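Long-range contacts in probable 2-dehydro-3-deoxygalactonokinase DgoK1 (PDB 3T69), which probably phosphorylates 2-dehydro-3-deoxy-D-galactonate with ATP, as a DgoK-family sugar-acid kinase in the DeLey-Doudoroff route of galactose breakdown: residues L114-M125 with R162-M170; I178-A187 with L219-L227. One frame throughout, in Å; residues are numbered along the deposited sequence.

Contact 1: residues L114-M125 with R162-M170; sequences LAQRDRRHPDVM and RVEGFSTFM
M125 sets its CE methyl over the centre of one face of the F166 ring, 3.4 Å from the ring centroid, and its SD stands farther out above the same face, a Met-aromatic contact. F166 CG sits between its backbone N and carbonyl carbon (chi1 64°), which tips the ring off strand 162-169 onto the hairpin of 114-125. There F166 CZ comes to 3.6 Å from L114 O, and Q116 CB lies 3.9 Å from F166 CE1. Beside this, L114 CD1 and V163 CG2 meet tip to tip at 3.7 Å.

Two side chains of the hairpin grip the backbone of the crossing strand. Q116, its chain extended, accepts F166 N at OE1 (3.0 Å), the donor lying well above the carbonyl plane, and a water links the same oxygen to E164 O. D123 OD2 takes T168 N at 2.8 Å on its syn side, with an N-H...O angle of 164°.

Further bonds position these two groups. Q116 NE2 donates to H121 O in the hairpin loop (3.1 Å), and D123 OD1 receives V124 N on its anti lone pair, holding the carboxylate from both ends. Backbone ladder bonds join 114-116 to 123-125, while V156 of strand 153-159 and T87 also touch F166.

Strand 123-125 and strand 162-169 run at 86° to each other, a crossing too steep for a regular backbone ladder; amide and carboxylate oxygens instead serve the N-H groups of F166 and T168, joining two sheets of this ASKHA-type kinase through side-chain chemistry around a buried aromatic ring.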
loop_
_atom_site.group_PDB
_atom_site.type_symbol
_atom_site.label_atom_id
_atom_site.label_comp_id
_atom_site.label_asym_id
_atom_site.label_seq_id
_atom_site.Cartn_x
_atom_site.Cartn_y
_atom_site.Cartn_z
ATOM N N LEU B 114 -23.667 -6.057 -4.333
ATOM C CA LEU B 114 -24.204 -5.373 -3.168
ATOM C C LEU B 114 -23.472 -4.049 -2.813
ATOM O O LEU B 114 -22.277 -3.932 -2.955
ATOM C CB LEU B 114 -24.215 -6.313 -1.953
ATOM C CG LEU B 114 -24.886 -7.688 -2.091
ATOM C CD1 LEU B 114 -24.751 -8.493 -0.818
ATOM C CD2 LEU B 114 -26.343 -7.579 -2.405
ATOM N N ALA B 115 -24.205 -3.064 -2.335
ATOM C CA ALA B 115 -23.601 -1.844 -1.865
ATOM C C ALA B 115 -24.016 -1.560 -0.428
ATOM O O ALA B 115 -25.191 -1.696 -0.076
ATOM C CB ALA B 115 -23.985 -0.671 -2.749
ATOM N N GLN B 116 -23.033 -1.168 0.376
ATOM C CA GLN B 116 -23.275 -0.617 1.668
ATOM C C GLN B 116 -23.197 0.898 1.499
ATOM O O GLN B 116 -22.148 1.445 1.199
ATOM C CB GLN B 116 -22.241 -1.159 2.648
ATOM C CG GLN B 116 -22.634 -0.988 4.111
ATOM C CD GLN B 116 -21.626 -1.615 5.080
ATOM O OE1 GLN B 116 -21.987 -2.490 5.868
ATOM N NE2 GLN B 116 -20.349 -1.161 5.025
ATOM N N ARG B 117 -24.329 1.570 1.632
ATOM C CA ARG B 117 -24.423 3.009 1.332
ATOM C C ARG B 117 -24.026 3.968 2.475
ATOM O O ARG B 117 -23.817 5.147 2.251
ATOM C CB ARG B 117 -25.811 3.349 0.780
ATOM C CG ARG B 117 -25.993 2.870 -0.649
ATOM C CD ARG B 117 -27.163 3.534 -1.404
ATOM N NE ARG B 117 -26.762 3.790 -2.795
ATOM C CZ ARG B 117 -26.304 4.966 -3.228
ATOM N NH1 ARG B 117 -26.241 6.020 -2.386
ATOM N NH2 ARG B 117 -25.913 5.091 -4.502
ATOM N N ASP B 118 -23.928 3.483 3.696
ATOM C CA ASP B 118 -23.481 4.320 4.796
ATOM C C ASP B 118 -22.397 5.310 4.316
ATOM O O ASP B 118 -21.360 4.905 3.777
ATOM C CB ASP B 118 -22.948 3.411 5.897
ATOM C CG ASP B 118 -22.559 4.159 7.166
ATOM O OD1 ASP B 118 -22.543 3.466 8.213
ATOM O OD2 ASP B 118 -22.240 5.397 7.149
ATOM N N ARG B 119 -22.635 6.607 4.506
ATOM C CA ARG B 119 -21.624 7.616 4.148
ATOM C C ARG B 119 -20.301 7.495 4.892
ATOM O O ARG B 119 -19.242 7.669 4.286
ATOM C CB ARG B 119 -22.184 9.029 4.213
ATOM C CG ARG B 119 -22.889 9.388 2.918
ATOM C CD ARG B 119 -23.776 10.611 3.045
ATOM N NE ARG B 119 -24.753 10.646 1.952
ATOM C CZ ARG B 119 -24.460 10.977 0.688
ATOM N NH1 ARG B 119 -23.197 11.299 0.348
ATOM N NH2 ARG B 119 -25.427 10.964 -0.241
ATOM N N ARG B 120 -20.346 7.188 6.181
ATOM C CA ARG B 120 -19.175 6.580 6.802
ATOM C C ARG B 120 -19.164 5.086 6.320
ATOM O O ARG B 120 -20.224 4.425 6.219
ATOM C CB ARG B 120 -19.259 6.646 8.340
ATOM C CG ARG B 120 -19.835 7.948 8.966
ATOM C CD ARG B 120 -18.915 8.479 10.110
ATOM N NE ARG B 120 -18.727 7.527 11.225
ATOM C CZ ARG B 120 -17.648 7.472 12.024
ATOM N NH1 ARG B 120 -16.607 8.301 11.827
ATOM N NH2 ARG B 120 -17.607 6.570 13.018
ATOM N N HIS B 121 -18.028 4.495 6.021
ATOM C CA HIS B 121 -18.120 3.056 5.646
ATOM C C HIS B 121 -18.851 2.735 4.331
ATOM O O HIS B 121 -19.496 1.700 4.234
ATOM C CB HIS B 121 -18.722 2.208 6.770
ATOM C CG HIS B 121 -18.197 2.538 8.135
ATOM N ND1 HIS B 121 -16.857 2.434 8.472
ATOM C CD2 HIS B 121 -18.835 2.991 9.252
ATOM C CE1 HIS B 121 -16.701 2.793 9.741
ATOM N NE2 HIS B 121 -17.882 3.139 10.235
ATOM N N PRO B 122 -18.729 3.596 3.292
ATOM C CA PRO B 122 -19.260 3.151 1.980
ATOM C C PRO B 122 -18.588 1.878 1.540
ATOM O O PRO B 122 -17.392 1.735 1.717
ATOM C CB PRO B 122 -18.826 4.284 1.032
ATOM C CG PRO B 122 -17.676 4.975 1.697
ATOM C CD PRO B 122 -17.985 4.881 3.176
ATOM N N ASP B 123 -19.322 0.949 0.959
ATOM C CA ASP B 123 -18.703 -0.314 0.509
ATOM C C ASP B 123 -19.407 -1.063 -0.614
ATOM O O ASP B 123 -20.603 -0.904 -0.870
ATOM C CB ASP B 123 -18.434 -1.267 1.664
ATOM C CG ASP B 123 -17.095 -1.961 1.528
ATOM O OD1 ASP B 123 -16.626 -2.239 0.414
ATOM O OD2 ASP B 123 -16.477 -2.211 2.569
ATOM N N VAL B 124 -18.646 -1.879 -1.302
ATOM C CA VAL B 124 -19.106 -2.355 -2.590
ATOM C C VAL B 124 -18.631 -3.770 -2.884
ATOM O O VAL B 124 -17.561 -4.175 -2.439
ATOM C CB VAL B 124 -18.686 -1.312 -3.636
ATOM C CG1 VAL B 124 -17.655 -1.854 -4.668
ATOM C CG2 VAL B 124 -19.905 -0.631 -4.179
ATOM N N MET B 125 -19.455 -4.555 -3.547
ATOM C CA MET B 125 -19.080 -5.963 -3.814
ATOM C C MET B 125 -19.778 -6.361 -5.068
ATOM O O MET B 125 -20.951 -6.082 -5.231
ATOM C CB MET B 125 -19.358 -6.909 -2.624
ATOM C CG MET B 125 -20.616 -7.804 -2.658
ATOM S SD MET B 125 -20.793 -9.129 -1.389
ATOM C CE MET B 125 -20.401 -8.229 0.073
ATOM N N ARG B 162 -29.530 -13.261 4.731
ATOM C CA ARG B 162 -29.429 -11.798 4.725
ATOM C C ARG B 162 -27.996 -11.260 4.976
ATOM O O ARG B 162 -27.369 -11.563 6.011
ATOM C CB ARG B 162 -30.389 -11.179 5.738
ATOM C CG ARG B 162 -31.826 -11.455 5.449
ATOM C CD ARG B 162 -32.708 -10.571 6.264
ATOM N NE ARG B 162 -33.053 -9.306 5.596
ATOM C CZ ARG B 162 -32.750 -8.091 6.071
ATOM N NH1 ARG B 162 -32.061 -7.950 7.222
ATOM N NH2 ARG B 162 -33.140 -7.004 5.399
ATOM N N VAL B 163 -27.477 -10.468 4.038
ATOM C CA VAL B 163 -26.270 -9.677 4.312
ATOM C C VAL B 163 -26.621 -8.425 5.113
ATOM O O VAL B 163 -27.354 -7.574 4.626
ATOM C CB VAL B 163 -25.565 -9.261 3.039
ATOM C CG1 VAL B 163 -24.311 -8.561 3.384
ATOM C CG2 VAL B 163 -25.262 -10.473 2.210
ATOM N N GLU B 164 -26.097 -8.327 6.337
ATOM C CA GLU B 164 -26.419 -7.216 7.231
ATOM C C GLU B 164 -25.521 -6.019 6.949
ATOM O O GLU B 164 -25.941 -4.863 7.080
ATOM C CB GLU B 164 -26.301 -7.632 8.711
ATOM C CG GLU B 164 -27.487 -8.430 9.273
ATOM C CD GLU B 164 -28.778 -7.610 9.278
ATOM O OE1 GLU B 164 -28.734 -6.454 9.797
ATOM O OE2 GLU B 164 -29.829 -8.100 8.764
ATOM N N GLY B 165 -24.283 -6.325 6.563
ATOM C CA GLY B 165 -23.242 -5.336 6.307
ATOM C C GLY B 165 -21.991 -6.079 5.892
ATOM O O GLY B 165 -21.925 -7.335 5.972
ATOM N N PHE B 166 -20.996 -5.321 5.436
ATOM C CA PHE B 166 -19.711 -5.889 5.128
ATOM C C PHE B 166 -18.563 -4.880 5.028
ATOM O O PHE B 166 -18.804 -3.669 5.034
ATOM C CB PHE B 166 -19.828 -6.677 3.852
ATOM C CG PHE B 166 -20.171 -5.858 2.666
ATOM C CD1 PHE B 166 -21.497 -5.487 2.415
ATOM C CD2 PHE B 166 -19.177 -5.499 1.756
ATOM C CE1 PHE B 166 -21.830 -4.751 1.262
ATOM C CE2 PHE B 166 -19.482 -4.757 0.609
ATOM C CZ PHE B 166 -20.818 -4.378 0.351
ATOM N N SER B 167 -17.334 -5.388 4.912
ATOM C CA SER B 167 -16.130 -4.582 4.878
ATOM C C SER B 167 -15.082 -5.109 3.885
ATOM O O SER B 167 -14.601 -6.237 4.032
ATOM C CB SER B 167 -15.487 -4.609 6.263
ATOM O OG SER B 167 -16.214 -3.805 7.187
ATOM N N THR B 168 -14.703 -4.312 2.888
ATOM C CA THR B 168 -13.578 -4.672 2.041
ATOM C C THR B 168 -12.274 -4.306 2.723
ATOM O O THR B 168 -12.221 -3.337 3.526
ATOM C CB THR B 168 -13.651 -3.922 0.771
ATOM O OG1 THR B 168 -14.951 -4.129 0.225
ATOM C CG2 THR B 168 -12.594 -4.398 -0.254
ATOM N N PHE B 169 -11.232 -5.080 2.423
ATOM C CA PHE B 169 -9.871 -4.776 2.781
ATOM C C PHE B 169 -9.119 -5.085 1.529
ATOM O O PHE B 169 -9.314 -6.149 0.947
ATOM C CB PHE B 169 -9.414 -5.679 3.909
ATOM C CG PHE B 169 -9.984 -5.312 5.265
ATOM C CD1 PHE B 169 -9.323 -4.434 6.092
ATOM C CD2 PHE B 169 -11.182 -5.864 5.712
ATOM C CE1 PHE B 169 -9.836 -4.098 7.339
ATOM C CE2 PHE B 169 -11.694 -5.540 6.942
ATOM C CZ PHE B 169 -10.998 -4.640 7.767
ATOM N N MET B 170 -8.282 -4.171 1.065
ATOM C CA MET B 170 -7.720 -4.327 -0.285
ATOM C C MET B 170 -6.361 -5.021 -0.258
ATOM O O MET B 170 -5.443 -4.672 -1.020
ATOM C CB MET B 170 -7.734 -3.011 -1.098
ATOM C CG MET B 170 -7.157 -1.723 -0.448
ATOM S SD MET B 170 -7.383 -0.260 -1.520
ATOM C CE MET B 170 -6.199 -0.599 -2.801
HETATM O O HOH W 1 -24.982 -2.202 5.893
#

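Contact 2: residues I178-A187 with L219-L227; sequences IARHTILSHA and LFSVRAGQL
Apolar contacts centre on L184, whose CG packs 3.6 Å from V222 CG2, the two side chains crossing at about a right angle. The L184 and R223 side chains slide past each other in opposite directions, L184 CD1 3.8 Å from R223 CB; L184 CD2 also lies against the carbonyl L219 O. A187 CB adds a methyl against V222 CG2, and I178 CD1 reaches L219 CD1 at 4.2 Å; L240 of helix 233-252 touches I178, L184 and L219.

L184 sits in the type I turn from T182 to S185 that follows helix 171-181. T182 OG1 accepts L184 N at 3.2 Å, a capping bond ahead of helix 185-188, and donates back to I178 O. The contact thus packs the turn between helix 171-181 and helix 185-188 against helix 215-228, in the helical part of the kinase, and E173 of the second subunit accepts I183 N.

The remaining contacts gather round R223. The I183 and R223 side chains cross at about a right angle, I183 CG1, anti to its own backbone N (chi1 -160°), coming to 3.5 Å from R223 CD. H186 CB lies over one face of the guanidinium, toward its rim, and L227 CG over the centre of the opposite face. Nearly in the guanidinium plane, R223 NH2 donates to Q226 OE1 at 2.9 Å. This helps hold Q226 OE1 3.4 Å from A187 CA. An alanine replacing R223 would probably leave Q226 OE1 without this donor and open a gap between I183, H186 and L227. A water, weakly held, bridges R223 NH2 and H186 ND1.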
loop_
_atom_site.group_PDB
_atom_site.type_symbol
_atom_site.label_atom_id
_atom_site.label_comp_id
_atom_site.label_asym_id
_atom_site.label_seq_id
_atom_site.Cartn_x
_atom_site.Cartn_y
_atom_site.Cartn_z
ATOM N N ILE B 178 2.561 -3.398 -4.060
ATOM C CA ILE B 178 3.710 -3.198 -3.213
ATOM C C ILE B 178 4.833 -4.099 -3.716
ATOM O O ILE B 178 5.957 -3.609 -3.881
ATOM C CB ILE B 178 3.410 -3.441 -1.743
ATOM C CG1 ILE B 178 2.384 -2.431 -1.263
ATOM C CG2 ILE B 178 4.684 -3.331 -0.911
ATOM C CD1 ILE B 178 2.096 -2.531 0.194
ATOM N N ALA B 179 4.524 -5.372 -4.006
ATOM C CA ALA B 179 5.524 -6.305 -4.507
ATOM C C ALA B 179 6.139 -5.897 -5.858
ATOM O O ALA B 179 7.309 -6.185 -6.107
ATOM C CB ALA B 179 4.969 -7.730 -4.571
ATOM N N ARG B 180 5.360 -5.232 -6.719
ATOM C CA ARG B 180 5.842 -4.871 -8.084
ATOM C C ARG B 180 6.387 -3.440 -8.254
ATOM O O ARG B 180 7.254 -3.210 -9.077
ATOM C CB ARG B 180 4.761 -5.131 -9.152
ATOM C CG ARG B 180 4.439 -6.632 -9.456
ATOM C CD ARG B 180 3.221 -6.791 -10.431
ATOM N NE ARG B 180 3.585 -6.519 -11.840
ATOM C CZ ARG B 180 2.799 -5.928 -12.754
ATOM N NH1 ARG B 180 1.565 -5.493 -12.456
ATOM N NH2 ARG B 180 3.262 -5.751 -13.989
ATOM N N HIS B 181 5.874 -2.477 -7.500
ATOM C CA HIS B 181 6.149 -1.078 -7.809
ATOM C C HIS B 181 6.811 -0.221 -6.717
ATOM O O HIS B 181 7.087 0.923 -6.970
ATOM C CB HIS B 181 4.878 -0.391 -8.304
ATOM C CG HIS B 181 4.339 -0.955 -9.583
ATOM N ND1 HIS B 181 3.112 -1.595 -9.658
ATOM C CD2 HIS B 181 4.860 -0.981 -10.837
ATOM C CE1 HIS B 181 2.896 -1.976 -10.905
ATOM N NE2 HIS B 181 3.945 -1.628 -11.635
ATOM N N THR B 182 7.075 -0.756 -5.526
ATOM C CA THR B 182 7.813 -0.023 -4.526
ATOM C C THR B 182 9.205 -0.592 -4.348
ATOM O O THR B 182 9.550 -1.667 -4.890
ATOM C CB THR B 182 7.104 -0.044 -3.149
ATOM O OG1 THR B 182 7.287 -1.306 -2.505
ATOM C CG2 THR B 182 5.635 0.263 -3.267
ATOM N N ILE B 183 10.014 0.087 -3.542
ATOM C CA ILE B 183 11.355 -0.404 -3.262
ATOM C C ILE B 183 11.374 -1.872 -2.825
ATOM O O ILE B 183 12.359 -2.565 -3.032
ATOM C CB ILE B 183 12.089 0.490 -2.223
ATOM C CG1 ILE B 183 13.567 0.278 -2.324
ATOM C CG2 ILE B 183 11.605 0.249 -0.787
ATOM C CD1 ILE B 183 14.136 0.814 -3.610
ATOM N N LEU B 184 10.318 -2.359 -2.203
ATOM C CA LEU B 184 10.329 -3.729 -1.707
ATOM C C LEU B 184 10.435 -4.798 -2.809
ATOM O O LEU B 184 10.663 -5.978 -2.516
ATOM C CB LEU B 184 9.087 -3.991 -0.860
ATOM C CG LEU B 184 9.134 -3.751 0.661
ATOM C CD1 LEU B 184 9.481 -2.350 1.088
ATOM C CD2 LEU B 184 7.794 -4.110 1.231
ATOM N N SER B 185 10.241 -4.407 -4.066
ATOM C CA SER B 185 10.432 -5.351 -5.150
ATOM C C SER B 185 11.851 -5.915 -5.108
ATOM O O SER B 185 12.102 -7.035 -5.572
ATOM C CB SER B 185 10.188 -4.697 -6.493
ATOM O OG SER B 185 11.174 -3.730 -6.724
ATOM N N HIS B 186 12.762 -5.139 -4.522
ATOM C CA HIS B 186 14.160 -5.533 -4.400
ATOM C C HIS B 186 14.346 -6.594 -3.362
ATOM O O HIS B 186 15.265 -7.363 -3.448
ATOM C CB HIS B 186 15.025 -4.304 -4.106
ATOM C CG HIS B 186 15.189 -3.398 -5.294
ATOM N ND1 HIS B 186 16.386 -2.788 -5.610
ATOM C CD2 HIS B 186 14.315 -3.045 -6.272
ATOM C CE1 HIS B 186 16.234 -2.080 -6.723
ATOM N NE2 HIS B 186 14.988 -2.227 -7.146
ATOM N N ALA B 187 13.444 -6.637 -2.395
ATOM C CA ALA B 187 13.484 -7.580 -1.297
ATOM C C ALA B 187 12.825 -8.921 -1.630
ATOM O O ALA B 187 13.268 -9.961 -1.143
ATOM C CB ALA B 187 12.810 -6.989 -0.117
ATOM N N LEU B 219 6.237 -2.565 7.051
ATOM C CA LEU B 219 6.500 -2.763 5.631
ATOM C C LEU B 219 7.885 -2.267 5.231
ATOM O O LEU B 219 8.579 -2.921 4.445
ATOM C CB LEU B 219 5.439 -2.084 4.778
ATOM C CG LEU B 219 4.009 -2.634 4.894
ATOM C CD1 LEU B 219 2.985 -1.713 4.246
ATOM C CD2 LEU B 219 3.941 -4.000 4.265
ATOM N N PHE B 220 8.328 -1.142 5.802
ATOM C CA PHE B 220 9.627 -0.680 5.423
ATOM C C PHE B 220 10.707 -1.634 5.897
ATOM O O PHE B 220 11.677 -1.877 5.186
ATOM C CB PHE B 220 9.906 0.757 5.860
ATOM C CG PHE B 220 11.245 1.246 5.390
ATOM C CD1 PHE B 220 11.461 1.486 4.054
ATOM C CD2 PHE B 220 12.315 1.364 6.278
ATOM C CE1 PHE B 220 12.721 1.910 3.574
ATOM C CE2 PHE B 220 13.551 1.801 5.830
ATOM C CZ PHE B 220 13.758 2.067 4.456
ATOM N N SER B 221 10.481 -2.241 7.033
ATOM C CA SER B 221 11.402 -3.161 7.630
ATOM C C SER B 221 11.697 -4.361 6.775
ATOM O O SER B 221 12.741 -4.916 6.876
ATOM C CB SER B 221 10.927 -3.555 9.007
ATOM O OG SER B 221 11.300 -2.557 9.928
ATOM N N VAL B 222 10.789 -4.804 5.942
ATOM C CA VAL B 222 11.187 -5.902 5.122
ATOM C C VAL B 222 12.349 -5.472 4.234
ATOM O O VAL B 222 13.245 -6.223 4.042
ATOM C CB VAL B 222 10.032 -6.595 4.358
ATOM C CG1 VAL B 222 8.711 -6.285 4.927
ATOM C CG2 VAL B 222 10.104 -6.360 2.932
ATOM N N ARG B 223 12.333 -4.282 3.671
ATOM C CA ARG B 223 13.490 -3.794 2.935
ATOM C C ARG B 223 14.701 -3.428 3.773
ATOM O O ARG B 223 15.789 -3.609 3.348
ATOM C CB ARG B 223 13.169 -2.698 1.937
ATOM C CG ARG B 223 14.220 -1.633 1.889
ATOM C CD ARG B 223 14.734 -1.339 0.525
ATOM N NE ARG B 223 15.562 -2.409 0.038
ATOM C CZ ARG B 223 16.491 -2.274 -0.882
ATOM N NH1 ARG B 223 16.732 -1.105 -1.418
ATOM N NH2 ARG B 223 17.180 -3.316 -1.261
ATOM N N ALA B 224 14.518 -2.860 4.946
ATOM C CA ALA B 224 15.683 -2.536 5.787
ATOM C C ALA B 224 16.297 -3.804 6.370
ATOM O O ALA B 224 17.525 -3.859 6.567
ATOM C CB ALA B 224 15.333 -1.572 6.876
ATOM N N GLY B 225 15.438 -4.800 6.657
ATOM C CA GLY B 225 15.845 -6.151 7.027
ATOM C C GLY B 225 16.720 -6.758 5.945
ATOM O O GLY B 225 17.765 -7.344 6.216
ATOM N N GLN B 226 16.333 -6.566 4.696
ATOM C CA GLN B 226 17.094 -7.120 3.599
ATOM C C GLN B 226 18.401 -6.402 3.395
ATOM O O GLN B 226 19.383 -7.018 3.027
ATOM C CB GLN B 226 16.257 -7.072 2.334
ATOM C CG GLN B 226 16.885 -7.706 1.150
ATOM C CD GLN B 226 17.104 -6.696 0.086
ATOM O OE1 GLN B 226 16.198 -5.896 -0.239
ATOM N NE2 GLN B 226 18.310 -6.690 -0.470
ATOM N N LEU B 227 18.421 -5.092 3.634
ATOM C CA LEU B 227 19.654 -4.322 3.552
ATOM C C LEU B 227 20.672 -4.611 4.682
ATOM O O LEU B 227 21.864 -4.755 4.411
ATOM C CB LEU B 227 19.335 -2.824 3.494
ATOM C CG LEU B 227 18.917 -2.253 2.138
ATOM C CD1 LEU B 227 18.706 -0.742 2.250
ATOM C CD2 LEU B 227 19.928 -2.597 1.026
HETATM O O HOH W 2 19.226 -3.712 -3.887
#

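Overall arrangement
The two contacts follow one another along the chain: contact 1 closes at M170 and contact 2 opens at I178, with strand 162-169 running straight into helix 171-181. Their centres are 31 Å apart and their nearest atoms about 8 Å, so they do not touch. Contact 1 lies nearer the middle of the chain, where strands 108-116 and 123-125 of one mixed sheet cross strand 162-169 of another; contact 2 lies farther out, where the chain's own elements are helices and the turn joining them. Both border the second subunit: D123 of contact 1 packs on F220 of that other chain, so residues of the two contacts meet across the dimer.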